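Local atomic coordinates of cryptochrome DASH, chloroplastic/mitochondrial (Arabidopsis thaliana, PDB entry 2J4D), a protein that repairs cyclobutane pyrimidine dimers in single-stranded DNA as a flavin-dependent photolyase with a folate light antenna, and may also serve as a blue-light photoreceptor. Residues Asn55-Ser64 with Arg137-Thr145; Met177-Phe185 with Phe197-Arg208. One frame throughout, in Å; residues are numbered along the deposited sequence.

Interaction 1. Residues Asn55-Ser64 with Arg137-Thr145; sequences NDALYKAWSS and RTVFAHKET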
loop_
_atom_site.group_PDB
_atom_site.type_symbol
_atom_site.label_atom_id
_atom_site.label_comp_id
_atom_site.label_asym_id
_atom_site.label_seq_id
_atom_site.Cartn_x
_atom_site.Cartn_y
_atom_site.Cartn_z
ATOM N N ASN A 55 -7.892 0.977 14.764
ATOM C CA ASN A 55 -6.755 0.086 14.962
ATOM C C ASN A 55 -7.094 -0.909 16.072
ATOM O O ASN A 55 -7.028 -0.561 17.253
ATOM C CB ASN A 55 -5.519 0.898 15.372
ATOM C CG ASN A 55 -4.258 0.049 15.426
ATOM O OD1 ASN A 55 -4.304 -1.120 15.782
ATOM N ND2 ASN A 55 -3.128 0.644 15.082
ATOM N N ASP A 56 -7.456 -2.136 15.687
ATOM C CA ASP A 56 -7.809 -3.179 16.650
ATOM C C ASP A 56 -6.663 -3.621 17.547
ATOM O O ASP A 56 -6.889 -4.008 18.698
ATOM C CB ASP A 56 -8.363 -4.416 15.939
ATOM C CG ASP A 56 -9.777 -4.222 15.457
ATOM O OD1 ASP A 56 -10.539 -3.508 16.137
ATOM O OD2 ASP A 56 -10.131 -4.790 14.409
ATOM N N ALA A 57 -5.440 -3.602 17.025
ATOM C CA ALA A 57 -4.301 -4.008 17.848
ATOM C C ALA A 57 -4.142 -2.999 18.988
ATOM O O ALA A 57 -3.950 -3.377 20.148
ATOM C CB ALA A 57 -3.027 -4.079 17.000
ATOM N N LEU A 58 -4.225 -1.714 18.646
ATOM C CA LEU A 58 -4.128 -0.639 19.627
ATOM C C LEU A 58 -5.277 -0.756 20.628
ATOM O O LEU A 58 -5.084 -0.626 21.836
ATOM C CB LEU A 58 -4.206 0.721 18.929
ATOM C CG LEU A 58 -4.333 1.957 19.826
ATOM C CD1 LEU A 58 -3.117 2.062 20.731
ATOM C CD2 LEU A 58 -4.457 3.212 18.965
ATOM N N TYR A 59 -6.483 -1.001 20.129
ATOM C CA TYR A 59 -7.615 -1.129 21.038
ATOM C C TYR A 59 -7.441 -2.299 22.011
ATOM O O TYR A 59 -7.677 -2.154 23.212
ATOM C CB TYR A 59 -8.929 -1.323 20.274
ATOM C CG TYR A 59 -10.116 -1.334 21.208
ATOM C CD1 TYR A 59 -10.727 -0.145 21.601
ATOM C CD2 TYR A 59 -10.561 -2.522 21.783
ATOM C CE1 TYR A 59 -11.746 -0.135 22.546
ATOM C CE2 TYR A 59 -11.576 -2.523 22.732
ATOM C CZ TYR A 59 -12.161 -1.325 23.109
ATOM O OH TYR A 59 -13.140 -1.317 24.072
ATOM N N LYS A 60 -7.044 -3.458 21.496
ATOM C CA LYS A 60 -6.874 -4.637 22.348
ATOM C C LYS A 60 -5.744 -4.455 23.354
ATOM O O LYS A 60 -5.817 -4.945 24.490
ATOM C CB LYS A 60 -6.632 -5.878 21.483
ATOM C CG LYS A 60 -6.481 -7.188 22.258
ATOM C CD LYS A 60 -7.640 -7.447 23.219
ATOM C CE LYS A 60 -7.655 -8.895 23.714
ATOM N NZ LYS A 60 -8.649 -9.737 22.976
ATOM N N ALA A 61 -4.701 -3.748 22.938
ATOM C CA ALA A 61 -3.561 -3.482 23.811
ATOM C C ALA A 61 -4.013 -2.596 24.972
ATOM O O ALA A 61 -3.705 -2.854 26.140
ATOM C CB ALA A 61 -2.465 -2.787 23.028
ATOM N N TRP A 62 -4.754 -1.549 24.636
ATOM C CA TRP A 62 -5.258 -0.608 25.624
ATOM C C TRP A 62 -6.230 -1.246 26.609
ATOM O O TRP A 62 -6.133 -1.026 27.814
ATOM C CB TRP A 62 -5.949 0.553 24.911
ATOM C CG TRP A 62 -6.680 1.489 25.822
ATOM C CD1 TRP A 62 -6.135 2.443 26.636
ATOM C CD2 TRP A 62 -8.096 1.571 25.997
ATOM N NE1 TRP A 62 -7.131 3.119 27.305
ATOM C CE2 TRP A 62 -8.343 2.602 26.932
ATOM C CE3 TRP A 62 -9.184 0.873 25.455
ATOM C CZ2 TRP A 62 -9.635 2.953 27.337
ATOM C CZ3 TRP A 62 -10.471 1.223 25.859
ATOM C CH2 TRP A 62 -10.682 2.254 26.791
ATOM N N SER A 63 -7.156 -2.045 26.099
ATOM C CA SER A 63 -8.160 -2.662 26.953
ATOM C C SER A 63 -7.663 -3.839 27.784
ATOM O O SER A 63 -8.360 -4.299 28.683
ATOM C CB SER A 63 -9.369 -3.099 26.116
ATOM O OG SER A 63 -8.996 -4.066 25.157
ATOM N N SER A 64 -6.456 -4.316 27.504
ATOM C CA SER A 64 -5.929 -5.443 28.259
ATOM C C SER A 64 -4.683 -5.088 29.068
ATOM O O SER A 64 -3.920 -5.970 29.464
ATOM C CB SER A 64 -5.615 -6.594 27.305
ATOM O OG SER A 64 -4.552 -6.252 26.441
ATOM N N ARG A 137 3.413 -8.065 29.633
ATOM C CA ARG A 137 2.789 -9.382 29.648
ATOM C C ARG A 137 2.534 -9.850 28.222
ATOM O O ARG A 137 2.483 -11.047 27.942
ATOM C CB ARG A 137 1.447 -9.329 30.377
ATOM C CG ARG A 137 1.498 -8.711 31.759
ATOM C CD ARG A 137 0.138 -8.814 32.436
ATOM N NE ARG A 137 0.154 -8.240 33.776
ATOM C CZ ARG A 137 -0.898 -8.212 34.589
ATOM N NH1 ARG A 137 -2.056 -8.731 34.198
ATOM N NH2 ARG A 137 -0.793 -7.663 35.791
ATOM N N THR A 138 2.386 -8.892 27.317
ATOM C CA THR A 138 2.076 -9.214 25.935
ATOM C C THR A 138 2.670 -8.227 24.942
ATOM O O THR A 138 3.059 -7.115 25.298
ATOM C CB THR A 138 0.563 -9.167 25.719
ATOM O OG1 THR A 138 0.087 -7.882 26.139
ATOM C CG2 THR A 138 -0.148 -10.227 26.527
ATOM N N VAL A 139 2.751 -8.666 23.690
ATOM C CA VAL A 139 3.189 -7.817 22.591
ATOM C C VAL A 139 2.069 -8.024 21.572
ATOM O O VAL A 139 1.824 -9.153 21.135
ATOM C CB VAL A 139 4.518 -8.267 21.959
ATOM C CG1 VAL A 139 4.817 -7.398 20.728
ATOM C CG2 VAL A 139 5.653 -8.150 22.970
ATOM N N PHE A 140 1.371 -6.944 21.240
ATOM C CA PHE A 140 0.274 -6.971 20.276
ATOM C C PHE A 140 0.753 -6.444 18.927
ATOM O O PHE A 140 1.557 -5.517 18.867
ATOM C CB PHE A 140 -0.878 -6.082 20.760
ATOM C CG PHE A 140 -1.737 -6.719 21.810
ATOM C CD1 PHE A 140 -2.725 -7.628 21.455
ATOM C CD2 PHE A 140 -1.549 -6.423 23.157
ATOM C CE1 PHE A 140 -3.518 -8.238 22.430
ATOM C CE2 PHE A 140 -2.334 -7.025 24.137
ATOM C CZ PHE A 140 -3.322 -7.935 23.771
ATOM N N ALA A 141 0.250 -7.036 17.850
ATOM C CA ALA A 141 0.604 -6.596 16.510
ATOM C C ALA A 141 -0.419 -7.156 15.539
ATOM O O ALA A 141 -1.163 -8.081 15.869
ATOM C CB ALA A 141 1.997 -7.083 16.135
ATOM N N HIS A 142 -0.464 -6.582 14.346
ATOM C CA HIS A 142 -1.378 -7.071 13.331
ATOM C C HIS A 142 -0.732 -8.249 12.635
ATOM O O HIS A 142 0.480 -8.277 12.436
ATOM C CB HIS A 142 -1.694 -5.973 12.321
ATOM C CG HIS A 142 -2.767 -5.042 12.784
ATOM N ND1 HIS A 142 -4.075 -5.444 12.952
ATOM C CD2 HIS A 142 -2.727 -3.736 13.131
ATOM C CE1 HIS A 142 -4.795 -4.424 13.383
ATOM N NE2 HIS A 142 -4.001 -3.374 13.500
ATOM N N LYS A 143 -1.558 -9.221 12.271
ATOM C CA LYS A 143 -1.102 -10.422 11.587
ATOM C C LYS A 143 -0.793 -10.100 10.133
ATOM O O LYS A 143 -1.556 -9.387 9.477
ATOM C CB LYS A 143 -2.206 -11.480 11.631
ATOM C CG LYS A 143 -1.835 -12.823 10.991
ATOM C CD LYS A 143 -0.988 -13.667 11.945
ATOM C CE LYS A 143 -0.540 -14.970 11.295
ATOM N NZ LYS A 143 0.479 -14.717 10.234
ATOM N N GLU A 144 0.327 -10.600 9.629
ATOM C CA GLU A 144 0.659 -10.385 8.226
ATOM C C GLU A 144 0.488 -11.723 7.506
ATOM O O GLU A 144 0.244 -12.752 8.148
ATOM C CB GLU A 144 2.078 -9.839 8.077
ATOM C CG GLU A 144 2.176 -8.363 8.428
ATOM C CD GLU A 144 1.510 -7.457 7.390
ATOM O OE1 GLU A 144 0.832 -7.976 6.478
ATOM O OE2 GLU A 144 1.666 -6.219 7.489
ATOM N N THR A 145 0.623 -11.729 6.186
ATOM C CA THR A 145 0.395 -12.966 5.445
ATOM C C THR A 145 1.538 -13.617 4.671
ATOM O O THR A 145 1.562 -14.841 4.537
ATOM C CB THR A 145 -0.771 -12.784 4.444
ATOM O OG1 THR A 145 -0.442 -11.741 3.516
ATOM C CG2 THR A 145 -2.059 -12.419 5.168
HETATM O O HOH W 1 -1.936 -7.187 27.843
#
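The side-chain oxygen OD1 of N55 accepts two hydrogen bonds, one from each side of its amide plane. Through one it serves as N-cap of helix 56-63, taking L58 N at 2.9 Å in a nearly straight bond; through the other it holds H142 NE2 at 3.2 Å, bent to 140° at the hydrogen. N55 thus ties the first turn of the helix to H142 of strand 138-142, within the Rossmann-like alpha/beta domain of the photolyase family, where the helix packs on a parallel sheet and runs nearly antiparallel to this strand (161°). CG of N55 lies anti to the backbone N (chi1 -173°), which swings the amide back over the start of the helix and within reach of the histidine. A57 CB sits over a face of the H142 ring, a CH-pi contact with CB 3.9 Å from the ring centroid. Its small side chain is consistent with the close approach of the strand, A57 and A141 having their CA atoms 5.7 Å apart. Farther along, the F140 ring lies across the helix backbone: A61 N and K60 C are over one face, while CD2 meets A61 CB at 3.8 Å. On the first turn of the helix, D56 bonds to T211 and forms a salt bridge with R300. At the other end, S64 OG turns back to bond K60 O at 2.7 Å, and water 1, in the plane of the F140 ring at its edge, donates to S64 O and lies 2.7 Å from T138 OG1.

Interaction 2. Residues Met177-Phe185 with Phe197-Arg208; sequences MYHKDDLPF and FRKSVEAKCSIR
The first torsion of H179 (chi1 -162°) carries its imidazole beside its own carbonyl carbon, and R208 runs extended from CG to NE; imidazole and guanidinium meet flat, centres 3.8 Å apart and planes 9° from parallel. D182 forms a side-on salt bridge at the edge of the same guanidinium: NE reaches OD2 at 2.8 Å, on the syn side, and NH2 reaches OD1 at 3.1 Å. D181 N bonds H179 ND1 in the ring plane, which restricts the turn of the imidazole. Losing the ring at H179, as with an alanine here, would probably leave one guanidinium face without its stacking partner and D181 N without this acceptor. Y178 wedges between helix 194-204 and the extended chain that follows it, V201 CB over one ring face, 4.1 Å from the centroid, and I207 CG1 over the other. L183 CD2 packs on V201 CG1 at 3.7 Å, and F185 CZ meets F197 CD1 at 3.8 Å. This loop-on-helix packing folds the chain after strand 168-172 back on itself; D330 of helix 317-339 holds M177 N and Y178 N. Apolar packing toward the helix thus gives way to a charged end, where water 6 links R208 NH2 to D181 OD2 and the carboxylate of D182 probably offsets the charge of R208.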
loop_
_atom_site.group_PDB
_atom_site.type_symbol
_atom_site.label_atom_id
_atom_site.label_comp_id
_atom_site.label_asym_id
_atom_site.label_seq_id
_atom_site.Cartn_x
_atom_site.Cartn_y
_atom_site.Cartn_z
ATOM N N MET A 177 -11.228 -5.191 4.363
ATOM C CA MET A 177 -12.546 -4.585 4.538
ATOM C C MET A 177 -13.486 -5.636 5.096
ATOM O O MET A 177 -14.270 -5.356 5.996
ATOM C CB MET A 177 -13.095 -4.034 3.224
ATOM C CG MET A 177 -14.313 -3.135 3.421
ATOM S SD MET A 177 -14.600 -2.075 1.999
ATOM C CE MET A 177 -15.050 -3.295 0.747
ATOM N N TYR A 178 -13.414 -6.838 4.536
ATOM C CA TYR A 178 -14.187 -7.958 5.038
ATOM C C TYR A 178 -13.209 -8.718 5.934
ATOM O O TYR A 178 -12.096 -9.030 5.518
ATOM C CB TYR A 178 -14.662 -8.866 3.900
ATOM C CG TYR A 178 -15.824 -8.293 3.136
ATOM C CD1 TYR A 178 -15.623 -7.556 1.971
ATOM C CD2 TYR A 178 -17.132 -8.458 3.598
ATOM C CE1 TYR A 178 -16.698 -6.994 1.283
ATOM C CE2 TYR A 178 -18.217 -7.897 2.916
ATOM C CZ TYR A 178 -17.989 -7.168 1.761
ATOM O OH TYR A 178 -19.049 -6.614 1.085
ATOM N N HIS A 179 -13.627 -9.014 7.157
ATOM C CA HIS A 179 -12.773 -9.719 8.111
ATOM C C HIS A 179 -12.595 -11.194 7.759
ATOM O O HIS A 179 -13.544 -11.862 7.356
ATOM C CB HIS A 179 -13.366 -9.582 9.521
ATOM C CG HIS A 179 -12.397 -9.888 10.620
ATOM N ND1 HIS A 179 -11.928 -11.158 10.870
ATOM C CD2 HIS A 179 -11.813 -9.083 11.540
ATOM C CE1 HIS A 179 -11.097 -11.127 11.897
ATOM N NE2 HIS A 179 -11.011 -9.879 12.323
ATOM N N LYS A 180 -11.378 -11.706 7.926
ATOM C CA LYS A 180 -11.096 -13.102 7.607
ATOM C C LYS A 180 -12.032 -14.081 8.333
ATOM O O LYS A 180 -12.486 -15.064 7.744
ATOM C CB LYS A 180 -9.638 -13.431 7.951
ATOM C CG LYS A 180 -9.169 -14.803 7.462
ATOM C CD LYS A 180 -7.657 -14.962 7.640
ATOM C CE LYS A 180 -7.298 -15.680 8.927
ATOM N NZ LYS A 180 -7.600 -17.140 8.844
ATOM N N ASP A 181 -12.324 -13.805 9.601
ATOM C CA ASP A 181 -13.184 -14.675 10.399
ATOM C C ASP A 181 -14.651 -14.674 9.973
ATOM O O ASP A 181 -15.399 -15.590 10.335
ATOM C CB ASP A 181 -13.115 -14.288 11.879
ATOM C CG ASP A 181 -11.741 -14.491 12.471
ATOM O OD1 ASP A 181 -10.955 -15.256 11.887
ATOM O OD2 ASP A 181 -11.454 -13.893 13.527
ATOM N N ASP A 182 -15.060 -13.659 9.209
ATOM C CA ASP A 182 -16.451 -13.544 8.768
ATOM C C ASP A 182 -16.724 -14.114 7.383
ATOM O O ASP A 182 -17.878 -14.153 6.957
ATOM C CB ASP A 182 -16.910 -12.075 8.757
ATOM C CG ASP A 182 -16.834 -11.410 10.116
ATOM O OD1 ASP A 182 -16.911 -12.110 11.144
ATOM O OD2 ASP A 182 -16.718 -10.166 10.153
ATOM N N LEU A 183 -15.674 -14.523 6.673
ATOM C CA LEU A 183 -15.816 -15.066 5.321
ATOM C C LEU A 183 -16.666 -16.329 5.250
ATOM O O LEU A 183 -16.752 -17.086 6.213
ATOM C CB LEU A 183 -14.441 -15.366 4.725
ATOM C CG LEU A 183 -13.528 -14.163 4.481
ATOM C CD1 LEU A 183 -12.188 -14.652 3.951
ATOM C CD2 LEU A 183 -14.176 -13.220 3.480
ATOM N N PRO A 184 -17.314 -16.564 4.099
ATOM C CA PRO A 184 -18.155 -17.752 3.919
ATOM C C PRO A 184 -17.337 -18.981 3.530
ATOM O O PRO A 184 -17.874 -19.951 3.012
ATOM C CB PRO A 184 -19.122 -17.326 2.820
ATOM C CG PRO A 184 -18.278 -16.423 1.973
ATOM C CD PRO A 184 -17.513 -15.602 2.998
ATOM N N PHE A 185 -16.029 -18.920 3.768
ATOM C CA PHE A 185 -15.126 -20.029 3.468
ATOM C C PHE A 185 -13.766 -19.795 4.117
ATOM O O PHE A 185 -13.401 -18.655 4.399
ATOM C CB PHE A 185 -14.954 -20.215 1.942
ATOM C CG PHE A 185 -15.065 -18.933 1.137
ATOM C CD1 PHE A 185 -14.224 -17.851 1.389
ATOM C CD2 PHE A 185 -16.033 -18.807 0.143
ATOM C CE1 PHE A 185 -14.350 -16.661 0.666
ATOM C CE2 PHE A 185 -16.170 -17.622 -0.588
ATOM C CZ PHE A 185 -15.327 -16.544 -0.325
ATOM N N PHE A 197 -15.649 -14.771 -5.629
ATOM C CA PHE A 197 -15.294 -14.327 -4.283
ATOM C C PHE A 197 -16.153 -13.114 -3.940
ATOM O O PHE A 197 -16.774 -13.049 -2.882
ATOM C CB PHE A 197 -13.816 -13.926 -4.231
ATOM C CG PHE A 197 -13.452 -13.122 -3.019
ATOM C CD1 PHE A 197 -13.307 -13.733 -1.777
ATOM C CD2 PHE A 197 -13.249 -11.744 -3.117
ATOM C CE1 PHE A 197 -12.963 -12.984 -0.649
ATOM C CE2 PHE A 197 -12.906 -10.987 -1.994
ATOM C CZ PHE A 197 -12.762 -11.607 -0.760
ATOM N N ARG A 198 -16.194 -12.153 -4.852
ATOM C CA ARG A 198 -16.970 -10.943 -4.620
ATOM C C ARG A 198 -18.453 -11.218 -4.402
ATOM O O ARG A 198 -19.048 -10.737 -3.429
ATOM C CB ARG A 198 -16.805 -9.967 -5.785
ATOM C CG ARG A 198 -17.604 -8.680 -5.612
ATOM C CD ARG A 198 -17.443 -7.760 -6.810
ATOM N NE ARG A 198 -17.997 -8.347 -8.026
ATOM C CZ ARG A 198 -19.293 -8.554 -8.232
ATOM N NH1 ARG A 198 -20.178 -8.219 -7.302
ATOM N NH2 ARG A 198 -19.703 -9.103 -9.366
ATOM N N LYS A 199 -19.058 -11.982 -5.305
ATOM C CA LYS A 199 -20.479 -12.277 -5.167
ATOM C C LYS A 199 -20.772 -12.934 -3.828
ATOM O O LYS A 199 -21.788 -12.638 -3.199
ATOM C CB LYS A 199 -20.964 -13.187 -6.302
ATOM C CG LYS A 199 -20.947 -12.536 -7.671
ATOM C CD LYS A 199 -21.694 -13.388 -8.691
ATOM C CE LYS A 199 -21.534 -12.841 -10.105
ATOM N NZ LYS A 199 -21.984 -11.425 -10.239
ATOM N N SER A 200 -19.871 -13.809 -3.382
ATOM C CA SER A 200 -20.059 -14.510 -2.116
ATOM C C SER A 200 -19.989 -13.627 -0.884
ATOM O O SER A 200 -20.868 -13.694 -0.025
ATOM C CB SER A 200 -19.042 -15.644 -1.967
ATOM O OG SER A 200 -19.195 -16.579 -3.012
ATOM N N VAL A 201 -18.949 -12.808 -0.771
ATOM C CA VAL A 201 -18.856 -11.955 0.404
ATOM C C VAL A 201 -19.967 -10.914 0.419
ATOM O O VAL A 201 -20.516 -10.615 1.477
ATOM C CB VAL A 201 -17.473 -11.258 0.522
ATOM C CG1 VAL A 201 -16.385 -12.317 0.671
ATOM C CG2 VAL A 201 -17.208 -10.379 -0.693
ATOM N N GLU A 202 -20.316 -10.376 -0.749
ATOM C CA GLU A 202 -21.371 -9.365 -0.813
ATOM C C GLU A 202 -22.732 -9.951 -0.481
ATOM O O GLU A 202 -23.610 -9.261 0.029
ATOM C CB GLU A 202 -21.413 -8.709 -2.198
ATOM C CG GLU A 202 -20.193 -7.853 -2.496
ATOM C CD GLU A 202 -20.382 -6.942 -3.690
ATOM O OE1 GLU A 202 -20.606 -7.450 -4.807
ATOM O OE2 GLU A 202 -20.303 -5.711 -3.507
ATOM N N ALA A 203 -22.907 -11.234 -0.758
ATOM C CA ALA A 203 -24.181 -11.871 -0.475
ATOM C C ALA A 203 -24.261 -12.461 0.929
ATOM O O ALA A 203 -25.335 -12.485 1.539
ATOM C CB ALA A 203 -24.455 -12.957 -1.505
ATOM N N LYS A 204 -23.130 -12.910 1.463
ATOM C CA LYS A 204 -23.160 -13.544 2.773
ATOM C C LYS A 204 -22.419 -12.867 3.916
ATOM O O LYS A 204 -22.428 -13.373 5.040
ATOM C CB LYS A 204 -22.650 -14.977 2.641
ATOM C CG LYS A 204 -23.296 -15.756 1.513
ATOM C CD LYS A 204 -22.773 -17.175 1.497
ATOM C CE LYS A 204 -23.055 -17.868 0.181
ATOM N NZ LYS A 204 -22.479 -19.245 0.190
ATOM N N CYS A 205 -21.784 -11.733 3.656
ATOM C CA CYS A 205 -21.042 -11.058 4.717
ATOM C C CYS A 205 -21.431 -9.616 4.911
ATOM O O CYS A 205 -22.005 -8.981 4.025
ATOM C CB CYS A 205 -19.541 -11.077 4.431
ATOM S SG CYS A 205 -18.845 -12.681 4.137
ATOM N N SER A 206 -21.084 -9.107 6.085
ATOM C CA SER A 206 -21.314 -7.717 6.440
ATOM C C SER A 206 -19.934 -7.132 6.716
ATOM O O SER A 206 -18.995 -7.861 7.055
ATOM C CB SER A 206 -22.162 -7.603 7.712
ATOM O OG SER A 206 -23.508 -7.957 7.467
ATOM N N ILE A 207 -19.811 -5.821 6.558
ATOM C CA ILE A 207 -18.557 -5.136 6.831
ATOM C C ILE A 207 -18.703 -4.610 8.256
ATOM O O ILE A 207 -19.702 -3.973 8.586
ATOM C CB ILE A 207 -18.346 -3.957 5.854
ATOM C CG1 ILE A 207 -18.150 -4.494 4.432
ATOM C CG2 ILE A 207 -17.128 -3.134 6.274
ATOM C CD1 ILE A 207 -18.041 -3.408 3.376
ATOM N N ARG A 208 -17.727 -4.889 9.111
ATOM C CA ARG A 208 -17.797 -4.433 10.496
ATOM C C ARG A 208 -17.608 -2.929 10.610
ATOM O O ARG A 208 -16.892 -2.323 9.808
ATOM C CB ARG A 208 -16.719 -5.117 11.340
ATOM C CG ARG A 208 -16.777 -6.640 11.335
ATOM C CD ARG A 208 -15.681 -7.209 12.213
ATOM N NE ARG A 208 -15.658 -8.671 12.225
ATOM C CZ ARG A 208 -14.931 -9.391 13.076
ATOM N NH1 ARG A 208 -14.173 -8.788 13.979
ATOM N NH2 ARG A 208 -14.963 -10.713 13.030
HETATM O O HOH W 2 -15.351 -6.182 8.319
HETATM O O HOH W 3 -21.505 -7.072 1.927
HETATM O O HOH W 4 -19.538 -4.551 -0.725
HETATM O O HOH W 5 -16.428 -8.699 7.948
HETATM O O HOH W 6 -13.303 -12.403 14.680
#

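Overall arrangement
Along the chain interaction 2 follows interaction 1, and both belong to the N-terminal photolyase-family part of the protein. Their centres lie 23 Å apart and their nearest atoms about 5 Å, without touching. Interaction 1 belongs to the five-stranded parallel sheet, joining helix 56-63 to strand 138-142; strand 168-172, beside that strand at the sheet's edge, leads into the loop 177-185 of interaction 2, which packs on helix 194-204 and the residues after it. The series therefore runs from sheet packing to the chain leaving the sheet. The side chain of M177 touches helix 317-339 and lies about 9 Å from FAD, and that of H142 is about 13 Å from the folate, so neither lines a cofactor pocket.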